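Local coordinates for minor capsid protein (Cafeteriavirus-dependent mavirus, PDB 6G42) that builds the penton of the virophage capsid, a pentamer of subunits with a single jelly-roll, which probably closes the fivefold vertices of the shell, at residues Val75-Arg80 with Glu84-Arg89; Phe171-Ile174 with Tyr178-Val181. All blocks are in the same frame, centred on the assembly; numbering follows the deposited sequence.

Contacts 1 and 2 are two beta hairpins of one five-stranded antiparallel sheet, met in series along the chain, the 75-89 hairpin first and the 171-181 hairpin later. Strand 154-158 lies between strands 74-79 and 179-181, leaving 84-90 and 171-173 outermost within the chain. The centres of the two contacts lie about 11 Å apart, about 32 and 28 Å from the centre of the chain, in a region inserted between strands of the jelly-roll. The hairpins also touch through side chains: Phe78 of contact 1 packs on Ile174 and Leu180 of contact 2, and Val88 on Tyr178. Contact 2 also reaches a neighbouring subunit of the pentamer; contact 1 touches none.

Contact 1 of 2, residues Val75-Arg80 with Glu84-Arg89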
ATOM      1  N   VAL C  75     -31.105   4.002  23.361  1.00 73.05           N
ATOM      2  CA  VAL C  75     -31.251   2.539  23.421  1.00 73.67           C
ATOM      3  C   VAL C  75     -32.647   2.173  23.918  1.00 76.78           C
ATOM      4  O   VAL C  75     -33.392   3.029  24.393  1.00 78.74           O
ATOM      5  CB  VAL C  75     -30.167   1.838  24.278  1.00 73.55           C
ATOM      6  CG1 VAL C  75     -28.807   1.977  23.613  1.00 72.47           C
ATOM      7  CG2 VAL C  75     -30.128   2.358  25.712  1.00 75.80           C
ATOM      8  N   GLY C  76     -32.996   0.898  23.784  1.00 79.88           N
ATOM      9  CA  GLY C  76     -34.291   0.390  24.234  1.00 81.65           C
ATOM     10  C   GLY C  76     -34.302  -1.117  24.368  1.00 84.78           C
ATOM     11  O   GLY C  76     -33.341  -1.787  23.989  1.00 85.58           O
ATOM     12  N   ILE C  77     -35.387  -1.647  24.927  1.00 90.09           N
ATOM     13  CA  ILE C  77     -35.553  -3.096  25.099  1.00 91.36           C
ATOM     14  C   ILE C  77     -36.936  -3.524  24.632  1.00 94.45           C
ATOM     15  O   ILE C  77     -37.944  -2.941  25.034  1.00 95.84           O
ATOM     16  CB  ILE C  77     -35.314  -3.536  26.555  1.00 91.56           C
ATOM     17  CG1 ILE C  77     -34.002  -2.920  27.050  1.00 93.50           C
ATOM     18  CG2 ILE C  77     -35.296  -5.061  26.651  1.00 92.53           C
ATOM     19  CD1 ILE C  77     -33.476  -3.456  28.356  1.00 96.21           C
ATOM     20  N   PHE C  78     -36.956  -4.558  23.791  1.00100.20           N
ATOM     21  CA  PHE C  78     -38.161  -5.060  23.135  1.00101.78           C
ATOM     22  C   PHE C  78     -38.396  -6.496  23.585  1.00103.28           C
ATOM     23  O   PHE C  78     -37.548  -7.365  23.366  1.00101.42           O
ATOM     24  CB  PHE C  78     -37.971  -5.006  21.618  1.00102.89           C
ATOM     25  CG  PHE C  78     -39.203  -5.345  20.825  1.00103.87           C
ATOM     26  CD1 PHE C  78     -40.181  -4.386  20.595  1.00105.45           C
ATOM     27  CD2 PHE C  78     -39.373  -6.615  20.281  1.00104.80           C
ATOM     28  CE1 PHE C  78     -41.314  -4.693  19.851  1.00106.94           C
ATOM     29  CE2 PHE C  78     -40.502  -6.928  19.536  1.00103.78           C
ATOM     30  CZ  PHE C  78     -41.474  -5.965  19.320  1.00106.03           C
ATOM     31  N   ASN C  79     -39.539  -6.734  24.225  1.00107.18           N
ATOM     32  CA  ASN C  79     -39.917  -8.068  24.691  1.00110.48           C
ATOM     33  C   ASN C  79     -40.553  -8.840  23.535  1.00113.53           C
ATOM     34  O   ASN C  79     -41.367  -8.288  22.796  1.00114.92           O
ATOM     35  CB  ASN C  79     -40.901  -7.959  25.863  1.00110.52           C
ATOM     36  CG  ASN C  79     -41.056  -9.263  26.645  1.00109.52           C
ATOM     37  OD1 ASN C  79     -40.341 -10.242  26.421  1.00105.70           O
ATOM     38  ND2 ASN C  79     -41.998  -9.270  27.583  1.00110.43           N
ATOM     39  N   ARG C  80     -40.174 -10.107  23.385  1.00115.27           N
ATOM     40  CA  ARG C  80     -40.727 -10.965  22.328  1.00116.61           C
ATOM     41  C   ARG C  80     -42.119 -11.479  22.673  1.00118.84           C
ATOM     42  O   ARG C  80     -43.025 -11.405  21.841  1.00124.02           O
ATOM     43  CB  ARG C  80     -39.813 -12.156  22.046  1.00117.09           C
ATOM     44  CG  ARG C  80     -38.659 -11.853  21.107  1.00116.91           C
ATOM     45  CD  ARG C  80     -37.697 -13.022  21.105  1.00116.39           C
ATOM     46  NE  ARG C  80     -36.861 -13.123  19.914  1.00115.11           N
ATOM     47  CZ  ARG C  80     -35.983 -14.103  19.696  1.00114.03           C
ATOM     48  NH1 ARG C  80     -35.812 -15.076  20.590  1.00112.36           N
ATOM     49  NH2 ARG C  80     -35.266 -14.118  18.580  1.00114.70           N
ATOM     50  N   GLU C  84     -43.841  -6.014  22.463  1.00113.94           N
ATOM     51  CA  GLU C  84     -44.002  -4.579  22.722  1.00112.79           C
ATOM     52  C   GLU C  84     -42.700  -3.962  23.244  1.00110.43           C
ATOM     53  O   GLU C  84     -41.837  -4.662  23.781  1.00108.80           O
ATOM     54  CB  GLU C  84     -45.113  -4.355  23.758  1.00114.51           C
ATOM     55  CG  GLU C  84     -46.530  -4.636  23.267  1.00113.92           C
ATOM     56  CD  GLU C  84     -47.210  -3.417  22.673  1.00113.14           C
ATOM     57  OE1 GLU C  84     -46.579  -2.712  21.859  1.00113.88           O
ATOM     58  OE2 GLU C  84     -48.382  -3.166  23.017  1.00111.22           O
ATOM     59  N   ILE C  85     -42.580  -2.644  23.085  1.00107.95           N
ATOM     60  CA  ILE C  85     -41.454  -1.877  23.630  1.00103.37           C
ATOM     61  C   ILE C  85     -41.648  -1.765  25.143  1.00101.00           C
ATOM     62  O   ILE C  85     -42.710  -1.346  25.603  1.00 97.98           O
ATOM     63  CB  ILE C  85     -41.367  -0.457  23.008  1.00102.02           C
ATOM     64  CG1 ILE C  85     -41.106  -0.539  21.497  1.00102.11           C
ATOM     65  CG2 ILE C  85     -40.275   0.378  23.681  1.00101.43           C
ATOM     66  CD1 ILE C  85     -41.474   0.722  20.736  1.00102.53           C
ATOM     67  N   MET C  86     -40.621  -2.136  25.904  1.00100.81           N
ATOM     68  CA  MET C  86     -40.654  -2.054  27.366  1.00101.49           C
ATOM     69  C   MET C  86     -40.146  -0.714  27.887  1.00102.32           C
ATOM     70  O   MET C  86     -40.756  -0.128  28.784  1.00104.92           O
ATOM     71  CB  MET C  86     -39.849  -3.194  27.981  1.00102.81           C
ATOM     72  CG  MET C  86     -40.400  -4.567  27.630  1.00105.50           C
ATOM     73  SD  MET C  86     -40.366  -5.716  29.016  1.00112.39           S
ATOM     74  CE  MET C  86     -38.605  -5.970  29.167  1.00111.34           C
ATOM     75  N   GLY C  87     -39.036  -0.234  27.332  1.00101.13           N
ATOM     76  CA  GLY C  87     -38.460   1.054  27.734  1.00 98.48           C
ATOM     77  C   GLY C  87     -37.500   1.635  26.714  1.00 94.68           C
ATOM     78  O   GLY C  87     -36.937   0.906  25.898  1.00 90.45           O
ATOM     79  N   VAL C  88     -37.344   2.959  26.761  1.00 91.48           N
ATOM     80  CA  VAL C  88     -36.416   3.709  25.908  1.00 89.03           C
ATOM     81  C   VAL C  88     -35.815   4.852  26.733  1.00 91.39           C
ATOM     82  O   VAL C  88     -36.536   5.551  27.451  1.00 93.64           O
ATOM     83  CB  VAL C  88     -37.124   4.278  24.651  1.00 85.81           C
ATOM     84  CG1 VAL C  88     -36.212   5.208  23.862  1.00 86.97           C
ATOM     85  CG2 VAL C  88     -37.601   3.154  23.744  1.00 85.24           C
ATOM     86  N   ARG C  89     -34.501   5.043  26.610  1.00 92.60           N
ATOM     87  CA  ARG C  89     -33.785   6.128  27.300  1.00 91.36           C
ATOM     88  C   ARG C  89     -32.701   6.749  26.413  1.00 88.31           C
ATOM     89  O   ARG C  89     -32.087   6.060  25.597  1.00 87.38           O
ATOM     90  CB  ARG C  89     -33.156   5.610  28.593  1.00 92.46           C
ATOM     91  CG  ARG C  89     -32.724   6.713  29.554  1.00 95.98           C
ATOM     92  CD  ARG C  89     -32.172   6.162  30.861  1.00 98.31           C
ATOM     93  NE  ARG C  89     -33.168   5.391  31.610  1.00101.64           N
ATOM     94  CZ  ARG C  89     -32.956   4.790  32.782  1.00 98.08           C
ATOM     95  NH1 ARG C  89     -31.768   4.854  33.383  1.00 96.23           N
ATOM     96  NH2 ARG C  89     -33.947   4.118  33.361  1.00 97.22           N
TER
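Backbone hydrogen bonds join Val75-Asn79 to Glu84-Arg89. Val75 and Arg89 exchange two, the donation from Arg89 N to Val75 O being the straighter (3.2 Å, 163° at the hydrogen). Ile77 N gives to Gly87 O at 3.1 Å, but Ile77 O takes the N-H of Met86 (2.9 Å), one residue earlier than regular pairing would have it. Asn79 N reaches Glu84 O at 3.1 Å; the return bond from Glu84 N is weak. Between the pairs Ile77-Gly87 and Phe78-Ile85 the register therefore slips by one: a beta bulge in the outer strand of an antiparallel hairpin, with Met86 and Gly87 together facing Ile77.

Side-chain contacts divide between the two faces and the bulge. On one face, Phe78 has CG anti to its backbone N (chi1 -173°), a turn that carries the ring toward the other strand: CD1 lies 3.6 Å from Glu84 O, with the ring oblique to it, and makes an apolar contact with Ile85 CG1 at 4.1 Å. Val88 keeps to this same face, its CG1 beside Val75 O. On the other face Val75 and Ile77 turn to helix 106-120. Met86, at the bulge, points instead toward the first strand; its bent chain passes obliquely across Asn79 with CG 3.9 Å from Asn79 CB, while its terminal CE makes the second apolar contact, 4.3 Å from Ile77 CG2.

Contact 2 of 2, residues Phe171-Ile174 with Tyr178-Val181; sequences FDDI and YSLV
Phe171 and Val181 lie side by side and point the same way, the ring's CE1 4.1 Å from Val181 CG2. Further round the same ring, CD1 comes within 3.9 Å of Ser179 CB, so the phenyl group spans the two residues that flank Leu180. The ring stands oblique to both.

On this face too, Ser179 and Asp173 meet through their polar ends. Ser179 OG donates to Asp173 OD1 at 2.7 Å, approaching from above the carboxylate plane, 62° out of it. With chi1 of -65° the carboxylate lies beside the backbone N of Asp173, which brings OD1 nearer the opposite strand.

Ile174 and Leu180 cross at about a right angle: the CG2 branch of Ile174 meets Leu180 chiefly at CD1, with CD2 further off. Its CG1 branch, between the backbone N and the carbonyl carbon (chi1 57°), runs instead past Tyr178 O at 3.5 Å.

The backbone of this short hairpin is thinly bonded. Leu180 N gives a straight bond to Asp172 O (2.8 Å), and the return from Asp172 N is weak. Tyr178 OH bonds to Gln74, tying the residue just before strand 179-181 to the first residue of strand 74-79.

Arg25 of a neighbouring subunit forms a salt bridge with Asp173 OD2 and a hydrogen bond with Ser179 OG, and these bonds make this edge of the sheet part of the pentamer interface. The serine hydroxyl thus links arginine and carboxylate; separately, the arginine's charge would probably keep Asp173 ionised.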
ATOM      1  N   PHE C 171     -28.968  -5.681  11.751  1.00 82.21           N
ATOM      2  CA  PHE C 171     -30.178  -4.968  12.182  1.00 83.18           C
ATOM      3  C   PHE C 171     -31.463  -5.524  11.570  1.00 86.37           C
ATOM      4  O   PHE C 171     -31.434  -6.218  10.553  1.00 89.98           O
ATOM      5  CB  PHE C 171     -30.054  -3.474  11.872  1.00 79.49           C
ATOM      6  CG  PHE C 171     -29.076  -2.762  12.758  1.00 77.35           C
ATOM      7  CD1 PHE C 171     -29.454  -2.326  14.024  1.00 76.87           C
ATOM      8  CD2 PHE C 171     -27.772  -2.542  12.343  1.00 75.74           C
ATOM      9  CE1 PHE C 171     -28.550  -1.677  14.852  1.00 75.96           C
ATOM     10  CE2 PHE C 171     -26.866  -1.892  13.165  1.00 75.58           C
ATOM     11  CZ  PHE C 171     -27.255  -1.459  14.422  1.00 75.53           C
ATOM     12  N   ASP C 172     -32.581  -5.198  12.219  1.00 90.84           N
ATOM     13  CA  ASP C 172     -33.927  -5.579  11.775  1.00 91.94           C
ATOM     14  C   ASP C 172     -34.892  -4.457  12.165  1.00 88.14           C
ATOM     15  O   ASP C 172     -35.190  -4.274  13.349  1.00 86.92           O
ATOM     16  CB  ASP C 172     -34.345  -6.915  12.413  1.00 94.40           C
ATOM     17  CG  ASP C 172     -35.345  -7.687  11.566  1.00 94.01           C
ATOM     18  OD1 ASP C 172     -36.472  -7.189  11.361  1.00 94.20           O
ATOM     19  OD2 ASP C 172     -35.000  -8.799  11.113  1.00 94.65           O
ATOM     20  N   ASP C 173     -35.360  -3.702  11.173  1.00 86.12           N
ATOM     21  CA  ASP C 173     -36.176  -2.505  11.414  1.00 89.31           C
ATOM     22  C   ASP C 173     -37.617  -2.845  11.811  1.00 88.88           C
ATOM     23  O   ASP C 173     -38.352  -3.442  11.024  1.00 88.33           O
ATOM     24  CB  ASP C 173     -36.190  -1.606  10.169  1.00 91.85           C
ATOM     25  CG  ASP C 173     -34.815  -1.016   9.838  1.00 93.43           C
ATOM     26  OD1 ASP C 173     -33.820  -1.324  10.536  1.00 95.94           O
ATOM     27  OD2 ASP C 173     -34.733  -0.231   8.866  1.00 91.07           O
ATOM     28  N   ILE C 174     -38.006  -2.450  13.026  1.00 90.30           N
ATOM     29  CA  ILE C 174     -39.380  -2.647  13.536  1.00 91.44           C
ATOM     30  C   ILE C 174     -40.291  -1.419  13.413  1.00 91.31           C
ATOM     31  O   ILE C 174     -41.509  -1.539  13.555  1.00 94.11           O
ATOM     32  CB  ILE C 174     -39.402  -3.108  15.021  1.00 92.22           C
ATOM     33  CG1 ILE C 174     -38.662  -2.129  15.951  1.00 91.17           C
ATOM     34  CG2 ILE C 174     -38.824  -4.507  15.137  1.00 92.13           C
ATOM     35  CD1 ILE C 174     -39.109  -2.204  17.396  1.00 89.34           C
ATOM     36  N   TYR C 178     -36.684   3.004  15.562  1.00 92.51           N
ATOM     37  CA  TYR C 178     -35.916   1.961  16.269  1.00 91.83           C
ATOM     38  C   TYR C 178     -35.707   0.682  15.448  1.00 88.37           C
ATOM     39  O   TYR C 178     -36.560   0.307  14.643  1.00 88.48           O
ATOM     40  CB  TYR C 178     -36.589   1.630  17.608  1.00 94.35           C
ATOM     41  CG  TYR C 178     -36.849   2.858  18.459  1.00 99.25           C
ATOM     42  CD1 TYR C 178     -35.803   3.524  19.097  1.00102.22           C
ATOM     43  CD2 TYR C 178     -38.138   3.371  18.609  1.00102.22           C
ATOM     44  CE1 TYR C 178     -36.035   4.661  19.866  1.00104.70           C
ATOM     45  CE2 TYR C 178     -38.381   4.504  19.375  1.00103.69           C
ATOM     46  CZ  TYR C 178     -37.327   5.147  20.001  1.00105.98           C
ATOM     47  OH  TYR C 178     -37.564   6.272  20.757  1.00110.44           O
ATOM     48  N   SER C 179     -34.566   0.027  15.671  1.00 84.73           N
ATOM     49  CA  SER C 179     -34.187  -1.211  14.972  1.00 83.28           C
ATOM     50  C   SER C 179     -33.641  -2.228  15.968  1.00 82.41           C
ATOM     51  O   SER C 179     -32.963  -1.855  16.923  1.00 79.51           O
ATOM     52  CB  SER C 179     -33.120  -0.930  13.906  1.00 82.96           C
ATOM     53  OG  SER C 179     -33.582  -0.019  12.924  1.00 81.03           O
ATOM     54  N   LEU C 180     -33.927  -3.508  15.726  1.00 84.99           N
ATOM     55  CA  LEU C 180     -33.516  -4.603  16.617  1.00 89.76           C
ATOM     56  C   LEU C 180     -32.101  -5.094  16.315  1.00 89.70           C
ATOM     57  O   LEU C 180     -31.761  -5.343  15.160  1.00 93.30           O
ATOM     58  CB  LEU C 180     -34.474  -5.795  16.495  1.00 91.70           C
ATOM     59  CG  LEU C 180     -35.956  -5.568  16.792  1.00 93.91           C
ATOM     60  CD1 LEU C 180     -36.761  -6.799  16.390  1.00 94.03           C
ATOM     61  CD2 LEU C 180     -36.194  -5.225  18.255  1.00 94.41           C
ATOM     62  N   VAL C 181     -31.296  -5.260  17.362  1.00 86.55           N
ATOM     63  CA  VAL C 181     -29.953  -5.825  17.234  1.00 85.98           C
ATOM     64  C   VAL C 181     -30.059  -7.352  17.290  1.00 86.23           C
ATOM     65  O   VAL C 181     -30.346  -7.927  18.344  1.00 87.07           O
ATOM     66  CB  VAL C 181     -29.006  -5.306  18.341  1.00 84.25           C
ATOM     67  CG1 VAL C 181     -27.611  -5.905  18.200  1.00 83.30           C
ATOM     68  CG2 VAL C 181     -28.922  -3.787  18.294  1.00 84.25           C
TER